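Local coordinates for protein ATP-dependent DNA helicase PIF1 (Candida albicans, PDB 7OTJ) that couples ATP hydrolysis to 5'-3' translocation and DNA unwinding, probably resolving G-quadruplexes and unwinding forked RNA-DNA hybrids to maintain nuclear and mitochondrial genome stability, at residues I2-L16 and T29-L42. Residues are numbered along the deposited sequence; the frame is centred on the assembly and turned at random.
Sequences IILSNEQEYVLKQVL and TGKSVLLRSIIKSL. With MG (magnesium ion), chain G; ADP (adenosine-5'-diphosphate), chain E.
Q8 and G30 illustrate how one glutamine can read an adenine while tying two helices together. The extended Q8 side chain sends NE2 to G30 O, 2.9 Å away; this donor lies tilted from the carbonyl plane, and L34 N reaches the same oxygen from the other face. The other arm of the amide, OE1, accepts from ADP N6 at 2.8 Å, while NE2 gives a weak bond to ADP N7, a pairing consistent with selection of adenine, as in the Q motif of many helicases. S5 helps to hold the amide's rotation: its backbone N donates to Q8 OE1, and Q8 N returns a bond to S5 OG, completing a capping box at the start of helix 6-16. I2 and V33 border the base and touch through CD1 and CG1.

Beyond the nucleotide the interface is largely aliphatic. L34 CG stands anti to the backbone N (chi1 165°), with CD2 against V11 CB at 3.6 Å and CD1 touching both L4 CD1 and L12 CB. L12 is a knob among L34, S37, I38 and S41, its CD1 running past I38 CG1. V15 crosses I38 at about a right angle, CG1 to CG2 3.5 Å, and L16 CD2 meets L42 CD2.

The P-loop amides and K31 NZ grip the phosphates, while S32 OG binds magnesium. The axes of 6-16 and 31-42 come within 10.1 Å at 38°, running roughly alongside each other on the parallel sheet of the PIF1-like helicase domain: V11 and L34 both rest on Y23 of strand 21-25, helix 6-16 extends over strand 182-186, and helix 31-45 over strand 103-107.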
ATOM      1  N   ILE A   2      19.782 -10.404  -1.063  1.00103.06           N
ATOM      2  CA  ILE A   2      19.054 -11.558  -0.546  1.00 93.07           C
ATOM      3  C   ILE A   2      19.211 -12.711  -1.531  1.00 83.78           C
ATOM      4  O   ILE A   2      19.006 -12.535  -2.738  1.00 83.94           O
ATOM      5  CB  ILE A   2      17.566 -11.223  -0.323  1.00 85.67           C
ATOM      6  CG1 ILE A   2      17.351 -10.431   0.971  1.00 74.48           C
ATOM      7  CG2 ILE A   2      16.717 -12.477  -0.308  1.00 74.72           C
ATOM      8  CD1 ILE A   2      15.896 -10.027   1.183  1.00 51.00           C
ATOM      9  N   ILE A   3      19.615 -13.874  -1.025  1.00 86.37           N
ATOM     10  CA  ILE A   3      19.576 -15.112  -1.798  1.00 70.14           C
ATOM     11  C   ILE A   3      18.178 -15.710  -1.709  1.00 66.44           C
ATOM     12  O   ILE A   3      17.637 -15.888  -0.612  1.00 63.16           O
ATOM     13  CB  ILE A   3      20.634 -16.104  -1.289  1.00 76.16           C
ATOM     14  CG1 ILE A   3      22.043 -15.532  -1.471  1.00 76.26           C
ATOM     15  CG2 ILE A   3      20.484 -17.452  -1.987  1.00 61.56           C
ATOM     16  CD1 ILE A   3      22.370 -15.141  -2.898  1.00 81.58           C
ATOM     17  N   LEU A   4      17.593 -16.039  -2.857  1.00 68.81           N
ATOM     18  CA  LEU A   4      16.270 -16.652  -2.857  1.00 63.88           C
ATOM     19  C   LEU A   4      16.351 -18.096  -2.374  1.00 60.08           C
ATOM     20  O   LEU A   4      17.259 -18.841  -2.752  1.00 65.21           O
ATOM     21  CB  LEU A   4      15.646 -16.589  -4.253  1.00 52.69           C
ATOM     22  CG  LEU A   4      15.234 -15.193  -4.724  1.00 50.49           C
ATOM     23  CD1 LEU A   4      14.608 -15.241  -6.109  1.00 57.33           C
ATOM     24  CD2 LEU A   4      14.279 -14.561  -3.728  1.00 51.30           C
ATOM     25  N   SER A   5      15.424 -18.477  -1.499  1.00 57.21           N
ATOM     26  CA  SER A   5      15.308 -19.865  -1.083  1.00 60.92           C
ATOM     27  C   SER A   5      14.939 -20.754  -2.270  1.00 59.99           C
ATOM     28  O   SER A   5      14.545 -20.285  -3.341  1.00 57.63           O
ATOM     29  CB  SER A   5      14.255 -20.008   0.011  1.00 58.93           C
ATOM     30  OG  SER A   5      12.972 -19.714  -0.511  1.00 60.44           O
ATOM     31  N   ASN A   6      15.036 -22.069  -2.051  1.00 63.45           N
ATOM     32  CA  ASN A   6      14.625 -23.017  -3.081  1.00 56.69           C
ATOM     33  C   ASN A   6      13.121 -22.964  -3.321  1.00 63.57           C
ATOM     34  O   ASN A   6      12.662 -23.243  -4.433  1.00 73.40           O
ATOM     35  CB  ASN A   6      15.046 -24.435  -2.701  1.00 52.96           C
ATOM     36  CG  ASN A   6      16.548 -24.578  -2.568  1.00 62.48           C
ATOM     37  OD1 ASN A   6      17.313 -23.856  -3.208  1.00 62.25           O
ATOM     38  ND2 ASN A   6      16.981 -25.516  -1.732  1.00 71.15           N
ATOM     39  N   GLU A   7      12.341 -22.611  -2.298  1.00 67.88           N
ATOM     40  CA  GLU A   7      10.917 -22.385  -2.518  1.00 63.11           C
ATOM     41  C   GLU A   7      10.686 -21.131  -3.349  1.00 62.33           C
ATOM     42  O   GLU A   7       9.872 -21.137  -4.280  1.00 54.08           O
ATOM     43  CB  GLU A   7      10.181 -22.285  -1.184  1.00 65.19           C
ATOM     44  CG  GLU A   7       9.993 -23.609  -0.475  1.00 67.79           C
ATOM     45  CD  GLU A   7       9.099 -23.485   0.744  1.00 78.67           C
ATOM     46  OE1 GLU A   7       9.138 -22.425   1.411  1.00 62.60           O
ATOM     47  OE2 GLU A   7       8.352 -24.444   1.032  1.00 81.21           O
ATOM     48  N   GLN A   8      11.388 -20.041  -3.023  1.00 63.14           N
ATOM     49  CA  GLN A   8      11.253 -18.813  -3.800  1.00 56.54           C
ATOM     50  C   GLN A   8      11.716 -19.015  -5.235  1.00 58.77           C
ATOM     51  O   GLN A   8      11.086 -18.514  -6.172  1.00 58.32           O
ATOM     52  CB  GLN A   8      12.033 -17.680  -3.138  1.00 63.46           C
ATOM     53  CG  GLN A   8      11.369 -17.113  -1.883  1.00 53.26           C
ATOM     54  CD  GLN A   8      12.254 -16.108  -1.163  1.00 54.21           C
ATOM     55  OE1 GLN A   8      13.462 -16.308  -1.031  1.00 54.20           O
ATOM     56  NE2 GLN A   8      11.653 -15.021  -0.697  1.00 50.96           N
ATOM     57  N   GLU A   9      12.821 -19.741  -5.426  1.00 66.71           N
ATOM     58  CA  GLU A   9      13.291 -20.020  -6.780  1.00 58.09           C
ATOM     59  C   GLU A   9      12.278 -20.851  -7.559  1.00 61.29           C
ATOM     60  O   GLU A   9      12.090 -20.642  -8.765  1.00 69.13           O
ATOM     61  CB  GLU A   9      14.642 -20.740  -6.735  1.00 58.55           C
ATOM     62  CG  GLU A   9      15.828 -19.867  -6.327  1.00 59.90           C
ATOM     63  CD  GLU A   9      16.249 -18.902  -7.420  1.00 68.82           C
ATOM     64  OE1 GLU A   9      15.856 -19.115  -8.588  1.00 78.88           O
ATOM     65  OE2 GLU A   9      16.972 -17.930  -7.113  1.00 61.05           O
ATOM     66  N   TYR A  10      11.615 -21.800  -6.892  1.00 58.49           N
ATOM     67  CA  TYR A  10      10.656 -22.652  -7.591  1.00 58.01           C
ATOM     68  C   TYR A  10       9.467 -21.848  -8.103  1.00 55.10           C
ATOM     69  O   TYR A  10       9.004 -22.066  -9.228  1.00 67.96           O
ATOM     70  CB  TYR A  10      10.191 -23.782  -6.673  1.00 55.03           C
ATOM     71  CG  TYR A  10       9.127 -24.664  -7.282  1.00 63.11           C
ATOM     72  CD1 TYR A  10       9.462 -25.692  -8.157  1.00 54.89           C
ATOM     73  CD2 TYR A  10       7.785 -24.473  -6.980  1.00 57.37           C
ATOM     74  CE1 TYR A  10       8.492 -26.500  -8.711  1.00 64.79           C
ATOM     75  CE2 TYR A  10       6.808 -25.276  -7.532  1.00 65.02           C
ATOM     76  CZ  TYR A  10       7.166 -26.287  -8.398  1.00 73.74           C
ATOM     77  OH  TYR A  10       6.190 -27.087  -8.947  1.00 84.32           O
ATOM     78  N   VAL A  11       8.966 -20.913  -7.292  1.00 57.63           N
ATOM     79  CA  VAL A  11       7.894 -20.020  -7.730  1.00 52.57           C
ATOM     80  C   VAL A  11       8.355 -19.191  -8.920  1.00 56.13           C
ATOM     81  O   VAL A  11       7.665 -19.096  -9.941  1.00 60.11           O
ATOM     82  CB  VAL A  11       7.436 -19.123  -6.565  1.00 48.66           C
ATOM     83  CG1 VAL A  11       6.293 -18.205  -6.997  1.00 40.54           C
ATOM     84  CG2 VAL A  11       7.048 -19.963  -5.357  1.00 43.59           C
ATOM     85  N   LEU A  12       9.522 -18.552  -8.788  1.00 55.04           N
ATOM     86  CA  LEU A  12      10.080 -17.778  -9.890  1.00 55.05           C
ATOM     87  C   LEU A  12      10.176 -18.611 -11.161  1.00 53.03           C
ATOM     88  O   LEU A  12       9.845 -18.132 -12.252  1.00 50.85           O
ATOM     89  CB  LEU A  12      11.455 -17.241  -9.494  1.00 47.88           C
ATOM     90  CG  LEU A  12      12.267 -16.559 -10.592  1.00 52.77           C
ATOM     91  CD1 LEU A  12      11.569 -15.298 -11.071  1.00 63.63           C
ATOM     92  CD2 LEU A  12      13.658 -16.238 -10.096  1.00 58.74           C
ATOM     93  N   LYS A  13      10.601 -19.873 -11.030  1.00 57.56           N
ATOM     94  CA  LYS A  13      10.686 -20.772 -12.179  1.00 52.61           C
ATOM     95  C   LYS A  13       9.328 -20.960 -12.841  1.00 56.52           C
ATOM     96  O   LYS A  13       9.221 -20.945 -14.073  1.00 56.42           O
ATOM     97  CB  LYS A  13      11.253 -22.122 -11.739  1.00 56.99           C
ATOM     98  CG  LYS A  13      11.251 -23.205 -12.814  1.00 51.40           C
ATOM     99  CD  LYS A  13      11.713 -24.543 -12.237  1.00 59.68           C
ATOM    100  CE  LYS A  13      11.573 -25.681 -13.238  1.00 74.22           C
ATOM    101  NZ  LYS A  13      12.473 -25.507 -14.408  1.00 61.71           N
ATOM    102  N   GLN A  14       8.278 -21.143 -12.036  1.00 59.98           N
ATOM    103  CA  GLN A  14       6.945 -21.332 -12.595  1.00 56.19           C
ATOM    104  C   GLN A  14       6.449 -20.068 -13.282  1.00 50.70           C
ATOM    105  O   GLN A  14       5.885 -20.132 -14.380  1.00 58.44           O
ATOM    106  CB  GLN A  14       5.973 -21.751 -11.492  1.00 60.40           C
ATOM    107  CG  GLN A  14       6.404 -22.982 -10.723  1.00 54.64           C
ATOM    108  CD  GLN A  14       6.450 -24.208 -11.599  1.00 63.60           C
ATOM    109  OE1 GLN A  14       5.598 -24.393 -12.467  1.00 62.99           O
ATOM    110  NE2 GLN A  14       7.452 -25.052 -11.385  1.00 80.06           N
ATOM    111  N   VAL A  15       6.660 -18.909 -12.656  1.00 46.72           N
ATOM    112  CA  VAL A  15       6.200 -17.658 -13.248  1.00 43.25           C
ATOM    113  C   VAL A  15       6.874 -17.424 -14.594  1.00 54.92           C
ATOM    114  O   VAL A  15       6.223 -17.032 -15.568  1.00 50.33           O
ATOM    115  CB  VAL A  15       6.430 -16.486 -12.279  1.00 50.48           C
ATOM    116  CG1 VAL A  15       6.030 -15.174 -12.928  1.00 41.32           C
ATOM    117  CG2 VAL A  15       5.639 -16.710 -10.992  1.00 42.17           C
ATOM    118  N   LEU A  16       8.182 -17.678 -14.676  1.00 56.35           N
ATOM    119  CA  LEU A  16       8.900 -17.483 -15.930  1.00 51.58           C
ATOM    120  C   LEU A  16       8.505 -18.490 -17.003  1.00 56.75           C
ATOM    121  O   LEU A  16       8.838 -18.283 -18.174  1.00 54.76           O
ATOM    122  CB  LEU A  16      10.410 -17.559 -15.691  1.00 48.02           C
ATOM    123  CG  LEU A  16      11.023 -16.496 -14.773  1.00 55.32           C
ATOM    124  CD1 LEU A  16      12.524 -16.701 -14.658  1.00 49.32           C
ATOM    125  CD2 LEU A  16      10.705 -15.087 -15.253  1.00 48.45           C
ATOM    126  N   THR A  29       6.883 -14.134   4.616  1.00 42.37           N
ATOM    127  CA  THR A  29       7.481 -15.295   3.973  1.00 46.47           C
ATOM    128  C   THR A  29       8.323 -14.937   2.747  1.00 44.30           C
ATOM    129  O   THR A  29       8.764 -15.844   2.034  1.00 39.66           O
ATOM    130  CB  THR A  29       6.382 -16.288   3.588  1.00 41.96           C
ATOM    131  OG1 THR A  29       5.276 -15.573   3.024  1.00 43.54           O
ATOM    132  CG2 THR A  29       5.913 -17.052   4.816  1.00 39.05           C
ATOM    133  N   GLY A  30       8.601 -13.655   2.519  1.00 38.75           N
ATOM    134  CA  GLY A  30       9.397 -13.260   1.378  1.00 44.96           C
ATOM    135  C   GLY A  30       8.649 -13.229   0.064  1.00 50.11           C
ATOM    136  O   GLY A  30       9.262 -13.411  -0.992  1.00 45.29           O
ATOM    137  N   LYS A  31       7.333 -13.007   0.098  1.00 42.89           N
ATOM    138  CA  LYS A  31       6.552 -12.992  -1.133  1.00 43.20           C
ATOM    139  C   LYS A  31       6.905 -11.783  -1.991  1.00 44.55           C
ATOM    140  O   LYS A  31       7.176 -11.921  -3.189  1.00 47.23           O
ATOM    141  CB  LYS A  31       5.057 -13.018  -0.810  1.00 41.74           C
ATOM    142  CG  LYS A  31       4.555 -14.350  -0.249  1.00 36.77           C
ATOM    143  CD  LYS A  31       3.030 -14.358  -0.073  1.00 38.57           C
ATOM    144  CE  LYS A  31       2.545 -13.313   0.932  1.00 53.61           C
ATOM    145  NZ  LYS A  31       2.807 -13.661   2.362  1.00 36.24           N
ATOM    146  N   SER A  32       6.938 -10.589  -1.393  1.00 46.87           N
ATOM    147  CA  SER A  32       7.220  -9.392  -2.183  1.00 45.82           C
ATOM    148  C   SER A  32       8.682  -9.334  -2.602  1.00 46.37           C
ATOM    149  O   SER A  32       9.000  -8.834  -3.686  1.00 54.26           O
ATOM    150  CB  SER A  32       6.842  -8.132  -1.406  1.00 37.63           C
ATOM    151  OG  SER A  32       5.458  -8.104  -1.139  1.00 36.49           O
ATOM    152  N   VAL A  33       9.587  -9.812  -1.749  1.00 48.09           N
ATOM    153  CA  VAL A  33      10.993  -9.874  -2.132  1.00 49.72           C
ATOM    154  C   VAL A  33      11.162 -10.742  -3.370  1.00 40.98           C
ATOM    155  O   VAL A  33      11.871 -10.379  -4.314  1.00 50.58           O
ATOM    156  CB  VAL A  33      11.845 -10.385  -0.957  1.00 41.64           C
ATOM    157  CG1 VAL A  33      13.258 -10.684  -1.403  1.00 42.88           C
ATOM    158  CG2 VAL A  33      11.845  -9.354   0.153  1.00 52.53           C
ATOM    159  N   LEU A  34      10.511 -11.905  -3.382  1.00 41.09           N
ATOM    160  CA  LEU A  34      10.495 -12.735  -4.582  1.00 49.94           C
ATOM    161  C   LEU A  34       9.834 -12.008  -5.748  1.00 46.25           C
ATOM    162  O   LEU A  34      10.331 -12.046  -6.881  1.00 47.99           O
ATOM    163  CB  LEU A  34       9.774 -14.048  -4.285  1.00 45.58           C
ATOM    164  CG  LEU A  34       9.357 -14.890  -5.489  1.00 49.75           C
ATOM    165  CD1 LEU A  34      10.566 -15.301  -6.329  1.00 46.64           C
ATOM    166  CD2 LEU A  34       8.585 -16.098  -5.000  1.00 47.90           C
ATOM    167  N   LEU A  35       8.733 -11.308  -5.473  1.00 44.07           N
ATOM    168  CA  LEU A  35       8.006 -10.594  -6.515  1.00 44.35           C
ATOM    169  C   LEU A  35       8.906  -9.597  -7.236  1.00 49.20           C
ATOM    170  O   LEU A  35       8.846  -9.473  -8.465  1.00 52.67           O
ATOM    171  CB  LEU A  35       6.795  -9.895  -5.905  1.00 41.86           C
ATOM    172  CG  LEU A  35       5.646  -9.607  -6.865  1.00 51.34           C
ATOM    173  CD1 LEU A  35       5.409 -10.815  -7.767  1.00 44.20           C
ATOM    174  CD2 LEU A  35       4.390  -9.244  -6.077  1.00 39.74           C
ATOM    175  N   ARG A  36       9.763  -8.891  -6.493  1.00 50.19           N
ATOM    176  CA  ARG A  36      10.674  -7.951  -7.137  1.00 44.72           C
ATOM    177  C   ARG A  36      11.659  -8.666  -8.048  1.00 49.75           C
ATOM    178  O   ARG A  36      12.051  -8.119  -9.085  1.00 50.53           O
ATOM    179  CB  ARG A  36      11.435  -7.139  -6.093  1.00 46.74           C
ATOM    180  CG  ARG A  36      10.566  -6.292  -5.192  1.00 48.42           C
ATOM    181  CD  ARG A  36      11.426  -5.329  -4.408  1.00 45.93           C
ATOM    182  NE  ARG A  36      10.705  -4.743  -3.289  1.00 61.11           N
ATOM    183  CZ  ARG A  36      10.674  -5.261  -2.069  1.00 55.08           C
ATOM    184  NH1 ARG A  36      11.315  -6.380  -1.778  1.00 60.89           N
ATOM    185  NH2 ARG A  36       9.984  -4.638  -1.117  1.00 57.05           N
ATOM    186  N   SER A  37      12.058  -9.887  -7.690  1.00 47.56           N
ATOM    187  CA  SER A  37      12.898 -10.668  -8.590  1.00 50.71           C
ATOM    188  C   SER A  37      12.109 -11.131  -9.806  1.00 50.48           C
ATOM    189  O   SER A  37      12.632 -11.135 -10.926  1.00 55.82           O
ATOM    190  CB  SER A  37      13.491 -11.866  -7.855  1.00 51.20           C
ATOM    191  OG  SER A  37      14.479 -11.447  -6.935  1.00 69.08           O
ATOM    192  N   ILE A  38      10.861 -11.553  -9.597  1.00 45.21           N
ATOM    193  CA  ILE A  38       9.986 -11.896 -10.716  1.00 50.34           C
ATOM    194  C   ILE A  38       9.910 -10.739 -11.704  1.00 55.39           C
ATOM    195  O   ILE A  38      10.013 -10.928 -12.921  1.00 52.38           O
ATOM    196  CB  ILE A  38       8.591 -12.293 -10.203  1.00 48.50           C
ATOM    197  CG1 ILE A  38       8.673 -13.577  -9.377  1.00 44.17           C
ATOM    198  CG2 ILE A  38       7.640 -12.459 -11.371  1.00 52.04           C
ATOM    199  CD1 ILE A  38       7.375 -13.940  -8.688  1.00 44.07           C
ATOM    200  N   ILE A  39       9.705  -9.521 -11.185  1.00 56.45           N
ATOM    201  CA  ILE A  39       9.591  -8.333 -12.034  1.00 47.47           C
ATOM    202  C   ILE A  39      10.857  -8.134 -12.861  1.00 53.87           C
ATOM    203  O   ILE A  39      10.801  -7.944 -14.083  1.00 58.62           O
ATOM    204  CB  ILE A  39       9.270  -7.096 -11.174  1.00 42.49           C
ATOM    205  CG1 ILE A  39       7.886  -7.232 -10.540  1.00 46.34           C
ATOM    206  CG2 ILE A  39       9.356  -5.817 -11.988  1.00 43.43           C
ATOM    207  CD1 ILE A  39       7.631  -6.244  -9.427  1.00 40.42           C
ATOM    208  N   LYS A  40      12.019  -8.156 -12.204  1.00 49.34           N
ATOM    209  CA  LYS A  40      13.284  -7.943 -12.901  1.00 48.02           C
ATOM    210  C   LYS A  40      13.479  -8.959 -14.024  1.00 63.98           C
ATOM    211  O   LYS A  40      13.839  -8.597 -15.151  1.00 59.80           O
ATOM    212  CB  LYS A  40      14.437  -8.011 -11.904  1.00 50.75           C
ATOM    213  CG  LYS A  40      15.736  -7.427 -12.400  1.00 60.22           C
ATOM    214  CD  LYS A  40      16.809  -7.546 -11.341  1.00 71.30           C
ATOM    215  CE  LYS A  40      18.058  -6.800 -11.758  1.00 76.11           C
ATOM    216  NZ  LYS A  40      17.804  -5.335 -11.822  1.00 89.05           N
ATOM    217  N   SER A  41      13.240 -10.241 -13.732  1.00 57.34           N
ATOM    218  CA  SER A  41      13.410 -11.283 -14.741  1.00 52.58           C
ATOM    219  C   SER A  41      12.381 -11.143 -15.858  1.00 59.77           C
ATOM    220  O   SER A  41      12.731 -11.176 -17.043  1.00 66.99           O
ATOM    221  CB  SER A  41      13.310 -12.666 -14.096  1.00 59.60           C
ATOM    222  OG  SER A  41      14.419 -12.928 -13.255  1.00 59.62           O
ATOM    223  N   LEU A  42      11.105 -10.992 -15.497  1.00 56.58           N
ATOM    224  CA  LEU A  42      10.060 -10.858 -16.504  1.00 54.30           C
ATOM    225  C   LEU A  42      10.254  -9.633 -17.388  1.00 59.47           C
ATOM    226  O   LEU A  42       9.742  -9.612 -18.510  1.00 67.93           O
ATOM    227  CB  LEU A  42       8.682 -10.812 -15.837  1.00 51.28           C
ATOM    228  CG  LEU A  42       8.067 -12.146 -15.397  1.00 46.42           C
ATOM    229  CD1 LEU A  42       6.674 -11.932 -14.836  1.00 44.80           C
ATOM    230  CD2 LEU A  42       8.008 -13.103 -16.565  1.00 59.19           C
TER
HETATM  231 MG    MG G1003       4.170  -8.656   0.781  1.00 38.40          MG
HETATM  232  PB  ADP E1001       5.848 -10.925   2.542  1.00 50.80           P
HETATM  233  O1B ADP E1001       5.472 -12.382   2.347  1.00 37.19           O
HETATM  234  O2B ADP E1001       5.642 -10.039   1.333  1.00 48.97           O
HETATM  235  O3B ADP E1001       5.362 -10.334   3.840  1.00 46.82           O
HETATM  236  PA  ADP E1001       8.414  -9.683   2.452  1.00 47.13           P
HETATM  237  O1A ADP E1001       8.855  -9.801   1.015  1.00 53.74           O
HETATM  238  O2A ADP E1001       7.831  -8.390   2.961  1.00 40.19           O
HETATM  239  O3A ADP E1001       7.446 -10.939   2.761  1.00 41.14           O
HETATM  240  O5' ADP E1001       9.645 -10.058   3.411  1.00 51.02           O
HETATM  241  C5' ADP E1001       9.669  -9.595   4.756  1.00 47.75           C
HETATM  242  C4' ADP E1001      11.109  -9.555   5.226  1.00 48.38           C
HETATM  243  O4' ADP E1001      11.729 -10.816   4.975  1.00 46.29           O
HETATM  244  C3' ADP E1001      11.887  -8.506   4.452  1.00 52.03           C
HETATM  245  O3' ADP E1001      12.486  -7.603   5.381  1.00 62.86           O
HETATM  246  C2' ADP E1001      12.971  -9.258   3.709  1.00 51.97           C
HETATM  247  O2' ADP E1001      14.223  -8.574   3.811  1.00 66.94           O
HETATM  248  C1' ADP E1001      13.017 -10.614   4.393  1.00 50.08           C
HETATM  249  N9  ADP E1001      13.271 -11.686   3.408  1.00 56.31           N
HETATM  250  C8  ADP E1001      12.448 -12.034   2.404  1.00 54.86           C
HETATM  251  N7  ADP E1001      12.971 -13.058   1.684  1.00 53.65           N
HETATM  252  C5  ADP E1001      14.157 -13.374   2.231  1.00 57.63           C
HETATM  253  C6  ADP E1001      15.230 -14.361   1.967  1.00 65.27           C
HETATM  254  N6  ADP E1001      15.136 -15.236   0.935  1.00 59.05           N
HETATM  255  N1  ADP E1001      16.308 -14.354   2.784  1.00 64.03           N
HETATM  256  C2  ADP E1001      16.411 -13.488   3.811  1.00 48.71           C
HETATM  257  N3  ADP E1001      15.477 -12.571   4.109  1.00 49.66           N
HETATM  258  C4  ADP E1001      14.350 -12.464   3.370  1.00 58.98           C
HETATM  259  O   HOH W   1       3.003  -9.954  -0.218  1.00 40.05           O
HETATM  260  O   HOH W   2       5.674  -7.357   1.570  1.00 37.19           O
HETATM  261  O   HOH W   3       3.333  -6.870   0.425  1.00 37.83           O